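Local coordinates for protein histidine acid phosphatase (Bifidobacterium longum subsp. infantis, PDB 6RXE) that probably removes phosphate groups from inositol hexakisphosphate and other inositol polyphosphates, and from 2,3-bisphosphoglycerate, at residues 8-13 and 311-316; 133-138 and 395-400. All blocks are in the same frame, centred on the assembly; numbering follows the deposited sequence.

Contact 1: residues 8-13 and 311-316; sequences RYYSSK and LYIIAA. With IHS (D-myo-inositol-hexasulphate), chain C.
Beside the inositol-hexasulphate pocket the N-terminal loop packs against helix 301-315, R8, Y10 and K13 meeting Y312, I313 and A316, and K13 is the residue that reaches the ligand. The ring of Y10 lies between two aliphatic groups. Over the middle of one face sits the A316 methyl, a CH-pi contact with CB 3.7 Å from the ring centroid, while CB of its near neighbour R8 covers the rim of the opposite face. The same ring turns an edge toward the face of Y312 in an offset edge-to-face pair, centroids 5.9 Å apart and planes at 60°. I313 CG2 comes in at another part of the Y10 edge, 4.2 Å from CD1. Y312, with CG anti to the backbone N (chi1 158°), extends its hydroxyl to the loop backbone, where OH donates to R8 O at 3.0 Å, in the carbonyl plane and on a lone pair. The Y312 hydroxyl oxygen also lies over a face of the R8 guanidinium, near its rim, a close approach without hydrogen-bond geometry. Further along, I313 CD1 meets K13 CD at 3.5 Å, and I314 CD1 touches K13 CG. Resting on these isoleucines and bent at chi2 (75°), the lysine chain carries its ammonium to the ligand: NZ donates to the sulfate oxygen O43 at 2.7 Å, and also to S12 OG. Apolar packing of the methylenes thus aims a charge that a polyanion would be expected to welcome. Helix 339-357 flanks the loop, its D350 hydrogen-bonded to S11 OG; R44 of strand 35-44 grips S12 O, and F334 stacks on Y312, while I314 continues the packing onto helix 75-95.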
loop_
_atom_site.group_PDB
_atom_site.type_symbol
_atom_site.label_atom_id
_atom_site.label_comp_id
_atom_site.label_asym_id
_atom_site.label_seq_id
_atom_site.Cartn_x
_atom_site.Cartn_y
_atom_site.Cartn_z
ATOM N N ARG A 8 12.810 -4.088 12.171
ATOM C CA ARG A 8 11.908 -5.198 12.461
ATOM C C ARG A 8 11.456 -5.908 11.193
ATOM O O ARG A 8 10.862 -6.991 11.278
ATOM C CB ARG A 8 10.648 -4.734 13.232
ATOM C CG ARG A 8 10.780 -4.874 14.785
ATOM C CD ARG A 8 10.571 -6.329 15.251
ATOM N NE ARG A 8 11.786 -7.146 15.209
ATOM C CZ ARG A 8 11.875 -8.387 15.672
ATOM N NH1 ARG A 8 10.818 -8.974 16.239
ATOM N NH2 ARG A 8 13.025 -9.037 15.549
ATOM N N TYR A 9 11.686 -5.294 10.030
ATOM C CA TYR A 9 11.441 -5.878 8.713
ATOM C C TYR A 9 9.964 -6.227 8.510
ATOM O O TYR A 9 9.596 -7.376 8.262
ATOM C CB TYR A 9 12.340 -7.097 8.484
ATOM C CG TYR A 9 13.781 -6.917 8.930
ATOM C CD1 TYR A 9 14.654 -6.094 8.223
ATOM C CD2 TYR A 9 14.274 -7.596 10.039
ATOM C CE1 TYR A 9 15.976 -5.939 8.627
ATOM C CE2 TYR A 9 15.594 -7.448 10.447
ATOM C CZ TYR A 9 16.438 -6.620 9.738
ATOM O OH TYR A 9 17.749 -6.475 10.141
ATOM N N TYR A 10 9.123 -5.200 8.595
ATOM C CA TYR A 10 7.696 -5.345 8.349
ATOM C C TYR A 10 7.315 -5.144 6.885
ATOM O O TYR A 10 6.144 -5.346 6.535
ATOM C CB TYR A 10 6.905 -4.362 9.219
ATOM C CG TYR A 10 7.028 -4.626 10.704
ATOM C CD1 TYR A 10 7.130 -5.917 11.185
ATOM C CD2 TYR A 10 7.014 -3.589 11.627
ATOM C CE1 TYR A 10 7.235 -6.169 12.535
ATOM C CE2 TYR A 10 7.118 -3.841 12.991
ATOM C CZ TYR A 10 7.226 -5.139 13.434
ATOM O OH TYR A 10 7.326 -5.436 14.776
ATOM N N SER A 11 8.267 -4.756 6.029
ATOM C CA SER A 11 8.010 -4.571 4.603
ATOM C C SER A 11 6.818 -3.639 4.387
ATOM O O SER A 11 6.627 -2.679 5.144
ATOM C CB SER A 11 7.781 -5.924 3.921
ATOM O OG SER A 11 7.523 -5.777 2.533
ATOM N N SER A 12 5.988 -3.927 3.379
ATOM C CA SER A 12 4.825 -3.096 3.073
ATOM C C SER A 12 3.726 -3.178 4.128
ATOM O O SER A 12 2.691 -2.524 3.962
ATOM C CB SER A 12 4.254 -3.474 1.703
ATOM O OG SER A 12 4.199 -4.881 1.538
ATOM N N LYS A 13 3.896 -3.958 5.196
ATOM C CA LYS A 13 2.962 -3.922 6.313
ATOM C C LYS A 13 3.496 -3.093 7.475
ATOM O O LYS A 13 2.933 -3.137 8.572
ATOM C CB LYS A 13 2.608 -5.343 6.767
ATOM C CG LYS A 13 1.587 -6.021 5.851
ATOM C CD LYS A 13 2.274 -6.450 4.549
ATOM C CE LYS A 13 1.324 -6.923 3.490
ATOM N NZ LYS A 13 1.998 -6.851 2.155
ATOM N N LEU A 311 2.035 -13.378 8.410
ATOM C CA LEU A 311 1.287 -13.263 9.661
ATOM C C LEU A 311 2.078 -12.469 10.696
ATOM O O LEU A 311 1.522 -11.612 11.402
ATOM C CB LEU A 311 0.925 -14.645 10.200
ATOM C CG LEU A 311 -0.064 -15.457 9.361
ATOM C CD1 LEU A 311 -0.434 -16.738 10.084
ATOM C CD2 LEU A 311 -1.301 -14.639 9.059
ATOM N N TYR A 312 3.386 -12.731 10.780
ATOM C CA TYR A 312 4.232 -11.971 11.693
ATOM C C TYR A 312 4.161 -10.476 11.394
ATOM O O TYR A 312 4.077 -9.657 12.317
ATOM C CB TYR A 312 5.670 -12.502 11.623
ATOM C CG TYR A 312 6.765 -11.555 12.066
ATOM C CD1 TYR A 312 6.865 -11.143 13.388
ATOM C CD2 TYR A 312 7.735 -11.120 11.169
ATOM C CE1 TYR A 312 7.877 -10.285 13.796
ATOM C CE2 TYR A 312 8.755 -10.266 11.569
ATOM C CZ TYR A 312 8.821 -9.854 12.884
ATOM O OH TYR A 312 9.828 -9.002 13.287
ATOM N N ILE A 313 4.153 -10.098 10.112
ATOM C CA ILE A 313 4.172 -8.670 9.790
ATOM C C ILE A 313 2.791 -8.038 9.916
ATOM O O ILE A 313 2.684 -6.866 10.299
ATOM C CB ILE A 313 4.782 -8.399 8.403
ATOM C CG1 ILE A 313 3.969 -9.045 7.284
ATOM C CG2 ILE A 313 6.241 -8.834 8.365
ATOM C CD1 ILE A 313 4.535 -8.768 5.910
ATOM N N ILE A 314 1.715 -8.772 9.614
ATOM C CA ILE A 314 0.394 -8.169 9.763
ATOM C C ILE A 314 0.062 -7.980 11.235
ATOM O O ILE A 314 -0.718 -7.085 11.584
ATOM C CB ILE A 314 -0.692 -8.996 9.047
ATOM C CG1 ILE A 314 -1.943 -8.142 8.834
ATOM C CG2 ILE A 314 -1.054 -10.240 9.857
ATOM C CD1 ILE A 314 -1.718 -6.959 7.923
ATOM N N ALA A 315 0.641 -8.802 12.120
ATOM C CA ALA A 315 0.402 -8.607 13.549
ATOM C C ALA A 315 0.845 -7.223 14.015
ATOM O O ALA A 315 0.276 -6.679 14.971
ATOM C CB ALA A 315 1.110 -9.697 14.357
ATOM N N ALA A 316 1.842 -6.631 13.351
ATOM C CA ALA A 316 2.277 -5.280 13.693
ATOM C C ALA A 316 1.200 -4.233 13.427
ATOM O O ALA A 316 1.269 -3.131 13.987
ATOM C CB ALA A 316 3.544 -4.926 12.914
HETATM C C1 IHS C . -2.611 -7.908 -2.495
HETATM O O1 IHS C . -2.651 -9.323 -2.580
HETATM S S1 IHS C . -1.653 -9.961 -3.519
HETATM C C2 IHS C . -1.895 -7.531 -1.226
HETATM O O2 IHS C . -0.303 -9.369 -3.322
HETATM S S2 IHS C . -1.835 -9.100 0.795
HETATM C C3 IHS C . -1.846 -6.004 -1.082
HETATM O O3 IHS C . -1.632 -11.443 -3.328
HETATM S S3 IHS C . 0.244 -5.328 0.098
HETATM C C4 IHS C . -3.221 -5.357 -1.150
HETATM O O4 IHS C . -2.116 -9.851 -4.971
HETATM S S4 IHS C . -3.555 -3.014 -0.118
HETATM C C5 IHS C . -4.041 -5.837 -2.345
HETATM S S5 IHS C . -5.978 -4.454 -3.261
HETATM C C6 IHS C . -4.037 -7.344 -2.508
HETATM S S6 IHS C . -5.848 -8.574 -3.665
HETATM O O12 IHS C . -2.588 -8.114 -0.130
HETATM O O13 IHS C . -1.239 -5.662 0.139
HETATM O O14 IHS C . -3.044 -3.901 -1.265
HETATM O O15 IHS C . -5.409 -5.400 -2.181
HETATM O O16 IHS C . -4.664 -7.656 -3.719
HETATM O O22 IHS C . -0.788 -9.899 0.070
HETATM O O23 IHS C . 1.084 -6.591 -0.092
HETATM O O24 IHS C . -2.807 -1.694 -0.149
HETATM O O25 IHS C . -6.431 -5.220 -4.471
HETATM O O26 IHS C . -7.060 -7.872 -3.111
HETATM O O32 IHS C . -2.836 -10.020 1.480
HETATM O O33 IHS C . 0.553 -4.306 -0.975
HETATM O O34 IHS C . -3.417 -3.674 1.234
HETATM O O35 IHS C . -5.001 -3.387 -3.617
HETATM O O36 IHS C . -5.547 -9.833 -2.874
HETATM O O42 IHS C . -0.987 -8.365 1.803
HETATM O O43 IHS C . 0.649 -4.587 1.375
HETATM O O44 IHS C . -5.040 -2.823 -0.195
HETATM O O45 IHS C . -7.257 -3.850 -2.800
HETATM O O46 IHS C . -6.129 -9.147 -5.036
#

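Contact 2: residues 133-138 and 395-400; sequences IAYQSS and FRFAHA. With IHS (D-myo-inositol-hexasulphate), chain C.
Y135 and F395 pair across adjacent parallel strands, 11° apart in direction, of the large mixed sheet in the histidine phosphatase fold. As bridge partners in register they project from the same face, and similar first torsions (chi1 -82° in Y135) keep the rings alongside each other, yet the planes meet obliquely, neither stacked nor edge-to-face, with Y135 CE1 3.8 Å from F395 CD2. F397 follows on this face, its CE1 4.0 Å from Y135 CD1 at the edge of the tyrosine ring; F150 of helix 141-157 touches all three, edge-to-face with F397. On the other face Q136 and R396 also run side by side, but amide and guanidinium are turned nearly perpendicular. A water links them, donating to Q136 OE1 and accepting from R396 NE at the guanidinium edge. N184 also donates to OE1, and D377 and E40 form salt bridges with R396.

Beneath the side chains, F395 N binds A134 O at 2.9 Å and Q136 N returns to F395 O. Just beyond the strand comes the sequence HAE, the MINPP counterpart of the HD motif of other histidine acid phosphatases. H399 ND1 donates to the hexasulphate O44 at 3.1 Å; in one S138 conformer OG can also hydrogen-bond NE2, a contact less certain for that reason. Putting an alanine at H399 would probably leave O44 without this donor. H399 is also the N-cap of helix 400-410, whose positive end is likely to favour the anion: A400 N donates to O24 of the same sulfate at 2.8 Å.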
loop_
_atom_site.group_PDB
_atom_site.type_symbol
_atom_site.label_atom_id
_atom_site.label_comp_id
_atom_site.label_asym_id
_atom_site.label_seq_id
_atom_site.Cartn_x
_atom_site.Cartn_y
_atom_site.Cartn_z
ATOM N N ILE A 133 -14.039 21.051 -0.682
ATOM C CA ILE A 133 -13.059 19.989 -0.512
ATOM C C ILE A 133 -13.635 18.714 -1.109
ATOM O O ILE A 133 -14.785 18.353 -0.829
ATOM C CB ILE A 133 -12.700 19.792 0.972
ATOM C CG1 ILE A 133 -12.096 21.084 1.536
ATOM C CG2 ILE A 133 -11.756 18.611 1.139
ATOM C CD1 ILE A 133 -11.945 21.094 3.037
ATOM N N ALA A 134 -12.842 18.041 -1.937
ATOM C CA ALA A 134 -13.266 16.838 -2.639
ATOM C C ALA A 134 -12.621 15.623 -1.985
ATOM O O ALA A 134 -11.390 15.529 -1.916
ATOM C CB ALA A 134 -12.894 16.914 -4.122
ATOM N N TYR A 135 -13.451 14.695 -1.518
ATOM C CA TYR A 135 -12.992 13.453 -0.911
ATOM C C TYR A 135 -13.222 12.309 -1.887
ATOM O O TYR A 135 -14.315 12.175 -2.443
ATOM C CB TYR A 135 -13.722 13.181 0.406
ATOM C CG TYR A 135 -13.140 13.922 1.580
ATOM C CD1 TYR A 135 -11.932 13.527 2.140
ATOM C CD2 TYR A 135 -13.799 15.014 2.140
ATOM C CE1 TYR A 135 -11.389 14.200 3.215
ATOM C CE2 TYR A 135 -13.263 15.693 3.223
ATOM C CZ TYR A 135 -12.056 15.280 3.752
ATOM O OH TYR A 135 -11.507 15.935 4.829
ATOM N N GLN A 136 -12.200 11.488 -2.097
ATOM C CA GLN A 136 -12.287 10.422 -3.079
ATOM C C GLN A 136 -11.717 9.141 -2.497
ATOM O O GLN A 136 -10.736 9.162 -1.747
ATOM C CB GLN A 136 -11.546 10.776 -4.378
ATOM C CG GLN A 136 -12.060 12.030 -5.075
ATOM C CD GLN A 136 -11.391 12.266 -6.408
ATOM O OE1 GLN A 136 -10.542 11.480 -6.838
ATOM N NE2 GLN A 136 -11.766 13.353 -7.076
ATOM N N SER A 137 -12.340 8.031 -2.860
ATOM C CA SER A 137 -11.908 6.708 -2.448
ATOM C C SER A 137 -11.913 5.786 -3.655
ATOM O O SER A 137 -12.594 6.035 -4.652
ATOM C CB SER A 137 -12.816 6.139 -1.340
ATOM O OG SER A 137 -12.656 4.737 -1.214
ATOM N N SER A 138 -11.117 4.722 -3.557
ATOM C CA SER A 138 -11.141 3.655 -4.548
ATOM C C SER A 138 -12.451 2.886 -4.531
ATOM O O SER A 138 -12.782 2.216 -5.514
ATOM C CB SER A 138 -9.997 2.682 -4.286
ATOM O OG SER A 138 -10.278 1.918 -3.123
ATOM N N PHE A 395 -8.510 15.177 -1.650
ATOM C CA PHE A 395 -7.908 14.167 -0.783
ATOM C C PHE A 395 -8.353 12.786 -1.247
ATOM O O PHE A 395 -9.546 12.466 -1.178
ATOM C CB PHE A 395 -8.306 14.382 0.679
ATOM C CG PHE A 395 -7.862 15.705 1.258
ATOM C CD1 PHE A 395 -6.527 16.079 1.243
ATOM C CD2 PHE A 395 -8.785 16.560 1.848
ATOM C CE1 PHE A 395 -6.122 17.289 1.795
ATOM C CE2 PHE A 395 -8.387 17.767 2.402
ATOM C CZ PHE A 395 -7.055 18.133 2.376
ATOM N N ARG A 396 -7.405 11.962 -1.696
ATOM C CA ARG A 396 -7.726 10.654 -2.246
ATOM C C ARG A 396 -7.178 9.544 -1.357
ATOM O O ARG A 396 -6.086 9.664 -0.790
ATOM C CB ARG A 396 -7.162 10.505 -3.660
ATOM C CG ARG A 396 -7.368 11.711 -4.565
ATOM C CD ARG A 396 -6.378 11.664 -5.725
ATOM N NE ARG A 396 -6.588 12.712 -6.723
ATOM C CZ ARG A 396 -6.024 13.916 -6.683
ATOM N NH1 ARG A 396 -5.219 14.248 -5.681
ATOM N NH2 ARG A 396 -6.266 14.793 -7.654
ATOM N N PHE A 397 -7.930 8.450 -1.264
ATOM C CA PHE A 397 -7.572 7.323 -0.416
ATOM C C PHE A 397 -7.633 6.043 -1.235
ATOM O O PHE A 397 -8.650 5.756 -1.880
ATOM C CB PHE A 397 -8.488 7.280 0.813
ATOM C CG PHE A 397 -8.383 8.518 1.659
ATOM C CD1 PHE A 397 -9.131 9.647 1.360
ATOM C CD2 PHE A 397 -7.484 8.577 2.714
ATOM C CE1 PHE A 397 -9.006 10.800 2.113
ATOM C CE2 PHE A 397 -7.360 9.723 3.475
ATOM C CZ PHE A 397 -8.119 10.835 3.177
ATOM N N ALA A 398 -6.531 5.291 -1.223
ATOM C CA ALA A 398 -6.328 4.167 -2.127
ATOM C C ALA A 398 -5.440 3.093 -1.504
ATOM O O ALA A 398 -5.649 2.705 -0.349
ATOM C CB ALA A 398 -5.726 4.649 -3.451
ATOM N N HIS A 399 -4.443 2.613 -2.250
ATOM C CA HIS A 399 -3.831 1.326 -1.954
ATOM C C HIS A 399 -2.328 1.358 -2.198
ATOM O O HIS A 399 -1.789 2.274 -2.824
ATOM C CB HIS A 399 -4.471 0.222 -2.806
ATOM C CG HIS A 399 -5.957 0.142 -2.658
ATOM N ND1 HIS A 399 -6.567 -0.653 -1.714
ATOM C CD2 HIS A 399 -6.954 0.791 -3.306
ATOM C CE1 HIS A 399 -7.876 -0.508 -1.797
ATOM N NE2 HIS A 399 -8.138 0.364 -2.754
ATOM N N ALA A 400 -1.655 0.320 -1.691
ATOM C CA ALA A 400 -0.250 0.111 -2.022
ATOM C C ALA A 400 -0.070 -0.105 -3.518
ATOM O O ALA A 400 0.930 0.333 -4.103
ATOM C CB ALA A 400 0.303 -1.081 -1.242
HETATM C C1 IHS C . -2.611 -7.908 -2.495
HETATM O O1 IHS C . -2.651 -9.323 -2.580
HETATM S S1 IHS C . -1.653 -9.961 -3.519
HETATM C C2 IHS C . -1.895 -7.531 -1.226
HETATM O O2 IHS C . -0.303 -9.369 -3.322
HETATM S S2 IHS C . -1.835 -9.100 0.795
HETATM C C3 IHS C . -1.846 -6.004 -1.082
HETATM O O3 IHS C . -1.632 -11.443 -3.328
HETATM S S3 IHS C . 0.244 -5.328 0.098
HETATM C C4 IHS C . -3.221 -5.357 -1.150
HETATM O O4 IHS C . -2.116 -9.851 -4.971
HETATM S S4 IHS C . -3.555 -3.014 -0.118
HETATM C C5 IHS C . -4.041 -5.837 -2.345
HETATM S S5 IHS C . -5.978 -4.454 -3.261
HETATM C C6 IHS C . -4.037 -7.344 -2.508
HETATM S S6 IHS C . -5.848 -8.574 -3.665
HETATM O O12 IHS C . -2.588 -8.114 -0.130
HETATM O O13 IHS C . -1.239 -5.662 0.139
HETATM O O14 IHS C . -3.044 -3.901 -1.265
HETATM O O15 IHS C . -5.409 -5.400 -2.181
HETATM O O16 IHS C . -4.664 -7.656 -3.719
HETATM O O22 IHS C . -0.788 -9.899 0.070
HETATM O O23 IHS C . 1.084 -6.591 -0.092
HETATM O O24 IHS C . -2.807 -1.694 -0.149
HETATM O O25 IHS C . -6.431 -5.220 -4.471
HETATM O O26 IHS C . -7.060 -7.872 -3.111
HETATM O O32 IHS C . -2.836 -10.020 1.480
HETATM O O33 IHS C . 0.553 -4.306 -0.975
HETATM O O34 IHS C . -3.417 -3.674 1.234
HETATM O O35 IHS C . -5.001 -3.387 -3.617
HETATM O O36 IHS C . -5.547 -9.833 -2.874
HETATM O O42 IHS C . -0.987 -8.365 1.803
HETATM O O43 IHS C . 0.649 -4.587 1.375
HETATM O O44 IHS C . -5.040 -2.823 -0.195
HETATM O O45 IHS C . -7.257 -3.850 -2.800
HETATM O O46 IHS C . -6.129 -9.147 -5.036
HETATM O O HOH W 1 -8.328 11.508 -8.534
#

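Overall arrangement
From the N terminus, the chain lays down the loop 8-13, then strand 132-137, and only later helix 301-315, which carries most of 311-316, where contact 1 closes a loop of 297 intervening residues. Contact 2 closes when strand 391-398 returns beside 133-138. Because 133-138 falls inside the first loop and 395-400 beyond it, the two closures cross instead of nesting. Contact 1 anchors the N-terminal loop to helix 301-315; contact 2 joins two strands of the mixed sheet. Their centres are 24 Å apart on opposite sides of the chain's centre, without touching, and both reach the hexasulphate, so the N-terminal loop, held on the helix, and the end of the sheet strand meet at one ligand.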